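PDB 4ITC: Lys-gingipain W83 from Porphyromonas gingivalis, which cleaves proteins after lysine as a secreted cysteine protease and carries adhesin domains, of which this chain is one, that are hemolytic in isolation. Local coordinates for residues 34-37 and 43-46; 26-31 and 162-167; 98-101 and 105-108; 75-80 and 149-154; 2-7 and 14-19. All coordinates share one frame; numbering follows the deposited sequence.

The five contacts illustrate how calcium and a two-sheet core organise a cleaved adhesin domain. Contacts 1, 2 and 5 meet at one calcium ion, which takes Gly-43 from contact 1, Asp-165 and Glu-166 from contact 2 and Ser-7 from contact 5; the centres of contacts 1 and 2 lie about 8 Å apart. Contact 2 also reaches a second calcium through His-26. Contact 4 joins the two sheets about 11 Å, centre to centre, from both contact 2 and contact 5. Contact 5 additionally lines a guanidine pocket. Contact 3 closes a loop about 28 Å from the centre of contact 1, yet its Phe-107 packs on Ala-150 of contact 4.

Contact 1: residues 34-37 and 43-46; sequences PGIA and GCVY. With CA (calcium ion), chain C.
In the long connection of a beta-hairpin beside a calcium site, Ile-36 of loop 34-37 folds back onto Cys-44 and Tyr-46 of the strand that follows. The two branches of this isoleucine divide the work. CG1 lies anti to the carbonyl carbon (chi1 -46°) and the chain then runs on extended, which carries CD1 out over one face of the Tyr-46 ring. This is a CH-pi contact: CD1 sits 3.6 Å from the centroid of the Tyr-46 ring, only 18° off the ring normal, and comes nearest at CE1 of Tyr-46, 3.4 Å away. The two side chains cross at about a right angle, methyl over ring. The other branch, CG2, turns to the sulfur and lies 3.7 Å from Cys-44 SG. The same sulfur is approached from the backbone, with Ile-36 O 3.6 Å from Cys-44 SG; it is thus met by both the side chain and the carbonyl of Ile-36. One residue earlier, the strand begins at the metal: Gly-43 O binds calcium at 2.3 Å, alongside ligands from Ser-7, Glu-9, Ser-41, Asp-165 and Glu-166. The loop thus packs on the strand next to a residue whose carbonyl is fixed by the ion. Strand 43-48 lies between strands 29-32 and 161-171, bonding through its backbone to Gly-31 and Lys-29 on one flank and Leu-164 on the other. Ile-36 also touches Tyr-161 of strand 161-171, whose ring meets that of Tyr-46, while Val-45 points away from the loop and packs on Phe-8, Ile-12 and Trp-28.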
# COMPACT_ATOMS: atom_id res chain seq x y z
N PRO A 34 6.53 -18.16 -0.53
CA PRO A 34 5.93 -18.30 -1.84
C PRO A 34 4.50 -17.82 -1.89
O PRO A 34 3.94 -17.67 -2.98
CB PRO A 34 5.98 -19.82 -2.07
CG PRO A 34 5.88 -20.39 -0.71
CD PRO A 34 6.53 -19.43 0.23
N GLY A 35 3.90 -17.55 -0.73
CA GLY A 35 2.50 -17.16 -0.75
C GLY A 35 2.27 -15.82 -1.39
O GLY A 35 1.36 -15.65 -2.18
N ILE A 36 3.05 -14.85 -0.96
CA ILE A 36 2.83 -13.47 -1.32
C ILE A 36 4.18 -12.82 -1.58
O ILE A 36 4.70 -12.08 -0.74
CB ILE A 36 2.06 -12.70 -0.21
CG1 ILE A 36 0.84 -13.49 0.30
CG2 ILE A 36 1.65 -11.30 -0.70
CD1 ILE A 36 0.16 -12.87 1.47
N ALA A 37 4.74 -13.13 -2.77
CA ALA A 37 6.04 -12.64 -3.17
C ALA A 37 5.99 -11.15 -3.41
O ALA A 37 5.02 -10.64 -3.95
CB ALA A 37 6.48 -13.34 -4.45
N GLY A 43 9.79 -10.31 -0.02
CA GLY A 43 8.88 -9.72 0.96
C GLY A 43 8.15 -8.49 0.48
O GLY A 43 8.64 -7.74 -0.36
N CYS A 44 6.94 -8.32 0.98
CA CYS A 44 6.13 -7.12 0.70
C CYS A 44 5.15 -6.93 1.82
O CYS A 44 5.27 -7.58 2.86
CB CYS A 44 5.42 -7.25 -0.62
SG CYS A 44 4.15 -8.51 -0.73
N VAL A 45 4.19 -6.01 1.65
CA VAL A 45 3.07 -5.89 2.57
C VAL A 45 1.78 -6.01 1.79
O VAL A 45 1.73 -5.78 0.59
CB VAL A 45 3.08 -4.56 3.36
CG1 VAL A 45 4.32 -4.53 4.24
CG2 VAL A 45 3.04 -3.37 2.43
N TYR A 46 0.72 -6.41 2.50
CA TYR A 46 -0.57 -6.59 1.87
C TYR A 46 -1.70 -6.28 2.83
O TYR A 46 -1.53 -6.27 4.06
CB TYR A 46 -0.73 -7.99 1.31
CG TYR A 46 -0.91 -9.06 2.36
CD1 TYR A 46 0.18 -9.58 3.05
CD2 TYR A 46 -2.15 -9.57 2.64
CE1 TYR A 46 0.03 -10.58 3.96
CE2 TYR A 46 -2.33 -10.58 3.58
CZ TYR A 46 -1.23 -11.08 4.25
OH TYR A 46 -1.39 -12.10 5.20
CA CA C . 10.24 -6.32 -1.24

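Contact 2: residues 26-31 and 162-167; sequences HGWKPG and IDLDEV. With CA (calcium ion), chain C; CA (calcium ion), chain B.
Apolar packing joins the two segments through a single aromatic side chain, Trp-28, whose six-membered ring reaches across to strand 162-167. Its CH2 lies 3.9 Å from Ile-162 CG2, and the adjacent CZ3 is 3.9 Å from Leu-164 CB, so the ring bridges two residues that project from the same side of the strand. Trp-28 and Leu-164 meet at about a right angle, whereas the approach to Ile-162 is oblique. All three residues are buried, and His-153 of strand 148-153, in the facing sheet, touches both Trp-28 and Ile-162.

Metal coordination lies away from this packing. Asp-165 grips one calcium with both carboxylate oxygens, OD1 at 2.4 Å and OD2 at 2.5 Å, and Glu-166 adds OE1 at 2.4 Å. Neighbouring residues of a regular strand project to opposite faces; here Glu-166 takes a left-handed backbone conformation (phi 57°), and its bent side chain brings a second carboxylate to the same ion. A weak hydrogen bond from Glu-166 N to Asp-165 OD1 accompanies this irregular backbone. At the start of the other segment, His-26 O binds a second calcium at 2.3 Å, next to a water ligand.

That second ion is completed by Asn-62 and by Asp-20, Asp-22 and Asp-24, whose alternate spacing, followed by a backbone carbonyl, matches the DxDxDG pattern of calcium-binding loops.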
# COMPACT_ATOMS: atom_id res chain seq x y z
N HIS A 26 -7.98 -6.68 11.28
CA HIS A 26 -7.20 -6.98 10.08
C HIS A 26 -6.65 -5.69 9.51
O HIS A 26 -7.40 -4.78 9.23
CB HIS A 26 -8.08 -7.63 9.01
CG HIS A 26 -8.71 -8.90 9.45
ND1 HIS A 26 -8.09 -10.12 9.30
CD2 HIS A 26 -9.92 -9.14 10.00
CE1 HIS A 26 -8.88 -11.05 9.80
NE2 HIS A 26 -10.00 -10.48 10.22
N GLY A 27 -5.33 -5.60 9.38
CA GLY A 27 -4.68 -4.40 8.83
C GLY A 27 -3.67 -4.79 7.78
O GLY A 27 -3.63 -5.94 7.29
N TRP A 28 -2.78 -3.85 7.49
CA TRP A 28 -1.64 -4.14 6.61
C TRP A 28 -0.74 -5.16 7.32
O TRP A 28 -0.49 -5.02 8.53
CB TRP A 28 -0.82 -2.87 6.30
CG TRP A 28 -1.52 -1.94 5.34
CD1 TRP A 28 -2.33 -0.86 5.64
CD2 TRP A 28 -1.43 -1.99 3.92
NE1 TRP A 28 -2.77 -0.28 4.48
CE2 TRP A 28 -2.21 -0.93 3.41
CE3 TRP A 28 -0.76 -2.84 3.03
CZ2 TRP A 28 -2.33 -0.69 2.05
CZ3 TRP A 28 -0.89 -2.62 1.68
CH2 TRP A 28 -1.69 -1.55 1.19
N LYS A 29 -0.26 -6.14 6.58
CA LYS A 29 0.46 -7.31 7.12
C LYS A 29 1.68 -7.57 6.25
O LYS A 29 1.68 -7.29 5.07
CB LYS A 29 -0.44 -8.54 7.05
CG LYS A 29 -1.58 -8.54 8.01
CD LYS A 29 -2.55 -9.65 7.66
CE LYS A 29 -3.78 -9.60 8.53
NZ LYS A 29 -4.63 -10.80 8.28
N PRO A 30 2.71 -8.17 6.82
CA PRO A 30 3.84 -8.63 6.04
C PRO A 30 3.50 -9.87 5.21
O PRO A 30 2.89 -10.82 5.72
CB PRO A 30 4.87 -9.01 7.13
CG PRO A 30 4.04 -9.37 8.29
CD PRO A 30 2.82 -8.50 8.24
N GLY A 31 3.94 -9.87 3.95
CA GLY A 31 3.77 -10.99 3.06
C GLY A 31 5.12 -11.43 2.58
O GLY A 31 6.03 -10.62 2.44
N ILE A 162 -4.62 -6.30 -1.80
CA ILE A 162 -3.71 -5.38 -2.42
C ILE A 162 -2.32 -5.59 -1.81
O ILE A 162 -2.18 -5.68 -0.58
CB ILE A 162 -4.17 -3.89 -2.30
CG1 ILE A 162 -3.22 -2.96 -3.06
CG2 ILE A 162 -4.40 -3.45 -0.87
CD1 ILE A 162 -3.76 -1.55 -3.15
N ASP A 163 -1.31 -5.65 -2.66
CA ASP A 163 0.06 -5.80 -2.24
C ASP A 163 0.83 -4.51 -2.60
O ASP A 163 0.63 -3.94 -3.66
CB ASP A 163 0.73 -6.94 -2.98
CG ASP A 163 0.07 -8.30 -2.87
OD1 ASP A 163 -0.85 -8.56 -2.05
OD2 ASP A 163 0.54 -9.18 -3.68
N LEU A 164 1.79 -4.17 -1.75
CA LEU A 164 2.57 -2.94 -1.84
C LEU A 164 4.02 -3.29 -1.53
O LEU A 164 4.29 -4.07 -0.60
CB LEU A 164 2.04 -1.91 -0.82
CG LEU A 164 2.88 -0.67 -0.56
CD1 LEU A 164 2.73 0.26 -1.74
CD2 LEU A 164 2.42 0.06 0.70
N ASP A 165 4.95 -2.72 -2.32
CA ASP A 165 6.38 -3.04 -2.12
C ASP A 165 7.28 -1.90 -2.56
O ASP A 165 6.87 -1.00 -3.32
CB ASP A 165 6.75 -4.34 -2.85
CG ASP A 165 7.97 -5.05 -2.26
OD1 ASP A 165 8.45 -4.68 -1.17
OD2 ASP A 165 8.42 -6.03 -2.90
N GLU A 166 8.51 -1.95 -2.03
CA GLU A 166 9.65 -1.19 -2.54
C GLU A 166 9.34 0.31 -2.56
O GLU A 166 9.30 0.94 -3.62
CB GLU A 166 10.03 -1.71 -3.91
CG GLU A 166 10.45 -3.20 -3.87
CD GLU A 166 11.60 -3.52 -2.94
OE1 GLU A 166 11.53 -4.65 -2.37
OE2 GLU A 166 12.51 -2.66 -2.74
N VAL A 167 9.12 0.84 -1.39
CA VAL A 167 8.79 2.25 -1.20
C VAL A 167 10.06 3.05 -1.11
O VAL A 167 10.91 2.75 -0.31
CB VAL A 167 8.00 2.47 0.09
CG1 VAL A 167 7.81 3.96 0.38
CG2 VAL A 167 6.66 1.74 -0.01
CA CA C . 10.24 -6.32 -1.24
CA CA B . -9.27 -3.41 9.16
O HOH W 1 -10.10 -4.72 7.28

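Contact 3: residues 98-101 and 105-108; sequences SSTG and SNFT
Ser-98 OG lies opposite its own backbone N (chi1 167°), turned into the loop while CB faces the second segment, and Asn-106 CG lies opposite its carbonyl carbon, beside the backbone N (chi1 -62°), which swings the amide in beside Gly-101. Ser-98 forms an ST turn in the connection between strands 92-98 and 109-115, at the edge of one sheet of the beta-sandwich, and Asn-106 packs against that turn from the other segment. Ser-98 OG plays both roles: it accepts from Thr-100 N at 3.0 Å, which defines the turn, and donates to Gly-101 O at 2.7 Å, in the carbonyl plane and on a lone pair. Two bonds therefore fix the hydroxyl and curl residues 98-101 around it. Across the contact, Ser-98 CB packs 3.6 Å from Phe-107 CE1, and the same buried ring also packs on Tyr-148 and Ala-150 of strand 148-153. Asn-106 OD1 comes 3.2 Å from Gly-101 C, where the lack of a side chain on Gly-101 leaves space for the amide; the hydrogen bond of OD1 itself goes to Asp-103 N, in the residues between the two segments. A water joins the two segments, donating to Asn-106 O at 3.0 Å and hydrogen-bonding to Thr-100 OG1 at 3.0 Å.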
# COMPACT_ATOMS: atom_id res chain seq x y z
N SER A 98 0.66 14.06 5.11
CA SER A 98 0.36 14.96 6.21
C SER A 98 1.56 15.82 6.54
O SER A 98 2.68 15.33 6.56
CB SER A 98 -0.02 14.16 7.43
OG SER A 98 -0.03 14.97 8.59
N SER A 99 1.28 17.10 6.82
CA SER A 99 2.26 18.05 7.31
C SER A 99 2.31 18.14 8.83
O SER A 99 3.24 18.76 9.39
CB SER A 99 1.98 19.45 6.75
OG SER A 99 0.72 19.95 7.16
N THR A 100 1.33 17.50 9.49
CA THR A 100 1.12 17.66 10.94
C THR A 100 1.37 16.34 11.65
O THR A 100 2.51 15.94 11.86
CB THR A 100 -0.28 18.24 11.21
OG1 THR A 100 -1.26 17.42 10.60
CG2 THR A 100 -0.42 19.64 10.61
N GLY A 101 0.31 15.63 11.93
CA GLY A 101 0.42 14.39 12.67
C GLY A 101 0.25 13.13 11.84
O GLY A 101 0.15 13.16 10.64
N SER A 105 -7.00 10.91 10.87
CA SER A 105 -7.63 12.19 10.57
C SER A 105 -6.72 13.26 10.01
O SER A 105 -7.21 14.24 9.43
CB SER A 105 -8.29 12.72 11.83
OG SER A 105 -7.32 12.95 12.85
N ASN A 106 -5.40 13.09 10.16
CA ASN A 106 -4.41 14.01 9.58
C ASN A 106 -4.15 13.79 8.10
O ASN A 106 -3.49 14.63 7.47
CB ASN A 106 -3.08 13.87 10.33
CG ASN A 106 -3.21 14.24 11.79
OD1 ASN A 106 -2.81 13.49 12.68
ND2 ASN A 106 -3.77 15.41 12.04
N PHE A 107 -4.65 12.69 7.55
CA PHE A 107 -4.39 12.36 6.15
C PHE A 107 -5.56 12.75 5.28
O PHE A 107 -6.48 11.99 5.12
CB PHE A 107 -4.07 10.87 6.02
CG PHE A 107 -2.76 10.54 6.66
CD1 PHE A 107 -1.56 10.96 6.09
CD2 PHE A 107 -2.72 9.90 7.90
CE1 PHE A 107 -0.35 10.69 6.72
CE2 PHE A 107 -1.52 9.65 8.52
CZ PHE A 107 -0.33 10.03 7.91
N THR A 108 -5.53 13.97 4.78
CA THR A 108 -6.65 14.44 3.97
C THR A 108 -6.25 14.84 2.54
O THR A 108 -7.11 14.87 1.64
CB THR A 108 -7.33 15.64 4.65
OG1 THR A 108 -6.36 16.66 4.92
CG2 THR A 108 -7.95 15.19 6.00
O HOH W 2 -1.93 17.24 7.65

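Contact 4: residues 75-80 and 149-154; sequences GKLTFW and VAFRHF
Phe-151 drives its edge into the face of Phe-79, with CE2 poised 3.7 Å above the plane of the Phe-79 ring and over its centre. This T-shaped (edge-to-face) pair joins the two sheets of a beta-sandwich: Phe-79 belongs to strand 75-83 of one sheet, Phe-151 to strand 148-153 of the other. The ring centroids of Phe-79 and Phe-151 are 5.1 Å apart, with planes at 81°. Phe-79 CG sits between its backbone N and carbonyl carbon (chi1 60°), and the second torsion, close to perpendicular, turns the ring face to Phe-151.

The strand segments run in roughly the same direction, their axes 11.0 Å apart at closest and inclined by 29°, a geometry suited to aligned face-to-face packing of twisted sheets. All four residues in contact are buried; Leu-164 and Val-95 pack further against Phe-79, extending the core from each sheet, whereas Arg-152, on the outer side of strand 148-153, forms a salt bridge with Asp-61. Beside the rings, Leu-77 and Val-149 reach toward each other tip to tip, CD2 of Leu-77 lying 4.0 Å from CG1 of Val-149. The other methyl of Leu-77, CD1, approaches the Phe-151 rim near its plane, 4.2 Å from CZ of Phe-151.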
# COMPACT_ATOMS: atom_id res chain seq x y z
N GLY A 75 9.56 16.20 -2.11
CA GLY A 75 10.29 15.02 -2.56
C GLY A 75 9.48 14.21 -3.53
O GLY A 75 8.40 14.67 -3.98
N LYS A 76 10.02 13.03 -3.87
CA LYS A 76 9.43 12.15 -4.86
C LYS A 76 9.27 10.80 -4.19
O LYS A 76 10.24 10.26 -3.61
CB LYS A 76 10.31 11.99 -6.12
N LEU A 77 8.06 10.26 -4.29
CA LEU A 77 7.73 8.92 -3.79
C LEU A 77 7.53 7.99 -4.97
O LEU A 77 6.78 8.30 -5.92
CB LEU A 77 6.44 8.97 -2.96
CG LEU A 77 5.70 7.65 -2.67
CD1 LEU A 77 6.51 6.73 -1.77
CD2 LEU A 77 4.31 7.91 -2.04
N THR A 78 8.14 6.81 -4.89
CA THR A 78 7.82 5.73 -5.81
C THR A 78 7.53 4.47 -5.01
O THR A 78 8.06 4.28 -3.96
CB THR A 78 8.95 5.45 -6.82
OG1 THR A 78 10.13 5.04 -6.15
CG2 THR A 78 9.24 6.74 -7.63
N PHE A 79 6.65 3.64 -5.56
CA PHE A 79 6.33 2.35 -4.93
C PHE A 79 5.72 1.49 -5.99
O PHE A 79 5.36 1.96 -7.07
CB PHE A 79 5.37 2.52 -3.73
CG PHE A 79 4.06 3.13 -4.06
CD1 PHE A 79 3.93 4.50 -4.08
CD2 PHE A 79 2.94 2.37 -4.30
CE1 PHE A 79 2.72 5.10 -4.37
CE2 PHE A 79 1.72 2.96 -4.58
CZ PHE A 79 1.62 4.33 -4.62
N TRP A 80 5.59 0.21 -5.66
CA TRP A 80 5.00 -0.81 -6.54
C TRP A 80 3.73 -1.35 -5.88
O TRP A 80 3.70 -1.54 -4.65
CB TRP A 80 6.01 -1.94 -6.77
CG TRP A 80 7.19 -1.50 -7.56
CD1 TRP A 80 8.30 -0.88 -7.08
CD2 TRP A 80 7.40 -1.66 -8.98
NE1 TRP A 80 9.18 -0.63 -8.09
CE2 TRP A 80 8.65 -1.08 -9.27
CE3 TRP A 80 6.63 -2.18 -10.02
CZ2 TRP A 80 9.17 -1.05 -10.54
CZ3 TRP A 80 7.17 -2.15 -11.32
CH2 TRP A 80 8.41 -1.62 -11.56
N VAL A 149 3.72 10.05 5.10
CA VAL A 149 2.97 9.52 4.00
C VAL A 149 2.17 8.32 4.47
O VAL A 149 2.70 7.46 5.17
CB VAL A 149 3.90 9.14 2.85
CG1 VAL A 149 3.19 8.33 1.75
CG2 VAL A 149 4.56 10.38 2.27
N ALA A 150 0.91 8.25 4.05
CA ALA A 150 0.03 7.13 4.36
C ALA A 150 -0.45 6.46 3.11
O ALA A 150 -0.82 7.10 2.14
CB ALA A 150 -1.18 7.59 5.17
N PHE A 151 -0.46 5.14 3.17
CA PHE A 151 -1.11 4.26 2.18
C PHE A 151 -2.38 3.71 2.80
O PHE A 151 -2.32 3.06 3.86
CB PHE A 151 -0.18 3.10 1.82
CG PHE A 151 1.17 3.54 1.25
CD1 PHE A 151 2.23 3.82 2.07
CD2 PHE A 151 1.31 3.74 -0.11
CE1 PHE A 151 3.44 4.26 1.57
CE2 PHE A 151 2.54 4.14 -0.63
CZ PHE A 151 3.58 4.41 0.20
N ARG A 152 -3.52 3.98 2.18
CA ARG A 152 -4.80 3.67 2.76
C ARG A 152 -5.56 2.72 1.85
O ARG A 152 -5.81 3.03 0.68
CB ARG A 152 -5.64 4.93 2.91
CG ARG A 152 -6.94 4.77 3.68
CD ARG A 152 -7.74 6.08 3.63
NE ARG A 152 -9.00 5.92 4.32
CZ ARG A 152 -9.99 6.78 4.27
NH1 ARG A 152 -9.91 7.86 3.51
NH2 ARG A 152 -11.08 6.52 4.98
N HIS A 153 -5.92 1.55 2.37
CA HIS A 153 -6.78 0.57 1.67
C HIS A 153 -8.18 0.73 2.20
O HIS A 153 -8.40 0.49 3.37
CB HIS A 153 -6.27 -0.83 1.94
CG HIS A 153 -7.01 -1.90 1.21
ND1 HIS A 153 -7.04 -3.21 1.64
CD2 HIS A 153 -7.63 -1.88 0.01
CE1 HIS A 153 -7.69 -3.94 0.76
NE2 HIS A 153 -8.07 -3.16 -0.24
N PHE A 154 -9.09 1.20 1.35
CA PHE A 154 -10.42 1.61 1.82
C PHE A 154 -11.37 1.60 0.65
O PHE A 154 -10.94 1.45 -0.48
CB PHE A 154 -10.41 3.01 2.52
CG PHE A 154 -10.26 4.18 1.58
CD1 PHE A 154 -9.13 4.33 0.78
CD2 PHE A 154 -11.24 5.13 1.48
CE1 PHE A 154 -9.00 5.38 -0.08
CE2 PHE A 154 -11.11 6.21 0.61
CZ PHE A 154 -10.00 6.31 -0.19

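Contact 5: residues 2-7 and 14-19; sequences TTLSES and ASWKTI. With CA (calcium ion), chain C; GAI (guanidine), chain G; GOL (glycerol), chain H.
The guanidine pocket and the edge of the sandwich core share one tryptophan: Trp-16 binds guanidine through its backbone and packs on Leu-4 and Glu-6 of strand 3-6 through its indole. The benzo part of the indole does the touching. Its CZ2 lies 3.7 Å from Glu-6 CB, the glutamate sliding past the ring in the opposite direction with its carboxylate plane turned 88° from the indole, and Leu-4 CD2 comes obliquely to 4.2 Å from Trp-16 CZ2. Glu-6 leaves the backbone extended and then bends at chi2 (55°), which brings OE1 round to a glycerol molecule, probably taken up from the crystallisation liquor. That glycerol links the two segments: Trp-16 NE1 donates to its O2 at 2.8 Å in a nearly straight bond (169°), in the ring plane, and O2 in turn donates a hydrogen bond to Glu-6 OE1 at 2.6 Å. Ser-5 N donates to glycerol O3 as well. The other carboxylate oxygen of Glu-6, OE2, accepts from Phe-8 N. On the backbone side of Trp-16, guanidine N1 donates hydrogen bonds to Trp-16 O at 3.3 Å and to Thr-18 OG1 at 3.1 Å; Ile-12, Pro-13, Ala-14 and Lys-17 also line the pocket. Ser-7, just past the strand, gives its carbonyl oxygen to calcium at 2.4 Å. Strand 3-6 pairs antiparallel with strand 161-171 and strand 17-20 with strand 62-65 of the opposite sheet, so Trp-16 spans the two layers, its ring also resting on Leu-64 and meeting Phe-8 edge-to-face.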
# COMPACT_ATOMS: atom_id res chain seq x y z
N THR A 2 15.19 13.86 3.89
CA THR A 2 14.97 12.39 3.95
C THR A 2 15.15 11.63 2.64
O THR A 2 14.55 11.97 1.62
CB THR A 2 13.52 12.07 4.43
OG1 THR A 2 13.40 12.28 5.84
CG2 THR A 2 13.14 10.63 4.12
N THR A 3 15.95 10.57 2.69
CA THR A 3 15.86 9.50 1.73
C THR A 3 15.29 8.41 2.62
O THR A 3 15.65 8.28 3.83
CB THR A 3 17.22 9.06 1.13
OG1 THR A 3 18.09 10.17 1.10
CG2 THR A 3 17.05 8.52 -0.31
N LEU A 4 14.33 7.68 2.08
CA LEU A 4 13.79 6.51 2.76
C LEU A 4 13.70 5.45 1.69
O LEU A 4 13.31 5.72 0.56
CB LEU A 4 12.41 6.80 3.34
CG LEU A 4 11.63 5.60 3.90
CD1 LEU A 4 10.73 6.08 5.00
CD2 LEU A 4 10.83 4.88 2.83
N SER A 5 14.11 4.24 2.03
CA SER A 5 13.99 3.12 1.13
C SER A 5 13.57 1.92 1.96
O SER A 5 14.30 1.54 2.89
CB SER A 5 15.33 2.88 0.41
OG SER A 5 15.19 1.80 -0.51
N GLU A 6 12.41 1.34 1.67
CA GLU A 6 11.93 0.21 2.44
C GLU A 6 11.44 -0.89 1.53
O GLU A 6 10.51 -0.74 0.74
CB GLU A 6 10.84 0.59 3.43
CG GLU A 6 10.34 -0.60 4.26
CD GLU A 6 11.46 -1.35 5.01
OE1 GLU A 6 12.17 -0.66 5.79
OE2 GLU A 6 11.63 -2.59 4.85
N SER A 7 12.14 -2.04 1.64
CA SER A 7 11.87 -3.19 0.81
C SER A 7 10.98 -4.23 1.44
O SER A 7 10.55 -5.20 0.80
CB SER A 7 13.20 -3.84 0.39
OG SER A 7 13.93 -2.99 -0.49
N ALA A 14 8.92 -1.31 13.26
CA ALA A 14 8.16 -0.62 14.28
C ALA A 14 8.11 0.89 14.12
O ALA A 14 7.27 1.54 14.73
CB ALA A 14 8.69 -0.98 15.67
N SER A 15 9.02 1.46 13.33
CA SER A 15 9.01 2.89 13.07
C SER A 15 7.87 3.29 12.11
O SER A 15 7.52 4.46 12.05
CB SER A 15 10.34 3.32 12.48
OG SER A 15 10.68 2.48 11.39
N TRP A 16 7.30 2.32 11.41
CA TRP A 16 6.10 2.57 10.59
C TRP A 16 4.91 2.43 11.51
O TRP A 16 4.95 1.69 12.47
CB TRP A 16 6.01 1.61 9.41
CG TRP A 16 7.02 1.85 8.33
CD1 TRP A 16 8.39 1.77 8.44
CD2 TRP A 16 6.75 2.15 6.97
NE1 TRP A 16 8.97 2.03 7.24
CE2 TRP A 16 7.98 2.27 6.31
CE3 TRP A 16 5.58 2.36 6.24
CZ2 TRP A 16 8.08 2.58 4.95
CZ3 TRP A 16 5.70 2.67 4.87
CH2 TRP A 16 6.92 2.77 4.26
N LYS A 17 3.84 3.15 11.23
CA LYS A 17 2.62 3.05 12.01
C LYS A 17 1.54 2.38 11.19
O LYS A 17 1.43 2.62 9.98
CB LYS A 17 2.16 4.44 12.44
CG LYS A 17 0.84 4.47 13.19
CD LYS A 17 0.62 5.87 13.74
CE LYS A 17 -0.70 5.98 14.45
NZ LYS A 17 -0.94 7.36 14.95
N THR A 18 0.76 1.52 11.82
CA THR A 18 -0.41 0.93 11.16
C THR A 18 -1.64 1.36 11.91
O THR A 18 -1.64 1.46 13.15
CB THR A 18 -0.34 -0.60 11.03
OG1 THR A 18 -0.05 -1.20 12.31
CG2 THR A 18 0.69 -1.01 10.00
N ILE A 19 -2.70 1.65 11.17
CA ILE A 19 -4.00 1.97 11.74
C ILE A 19 -5.06 1.09 11.10
O ILE A 19 -5.31 1.15 9.92
CB ILE A 19 -4.43 3.43 11.60
CG1 ILE A 19 -3.29 4.39 12.02
CG2 ILE A 19 -5.70 3.65 12.40
CD1 ILE A 19 -3.61 5.83 11.72
CA CA C . 10.24 -6.32 -1.24
C GAI G . 3.77 -1.91 12.55
N1 GAI G . 3.01 -0.91 12.71
N2 GAI G . 5.09 -1.78 12.50
N3 GAI G . 3.23 -3.12 12.44
C1 GOL H . 13.01 3.24 8.21
O1 GOL H . 13.98 4.30 8.13
C2 GOL H . 12.65 2.87 6.77
O2 GOL H . 11.74 1.74 6.78
C3 GOL H . 13.89 2.58 5.91
O3 GOL H . 14.36 3.70 5.12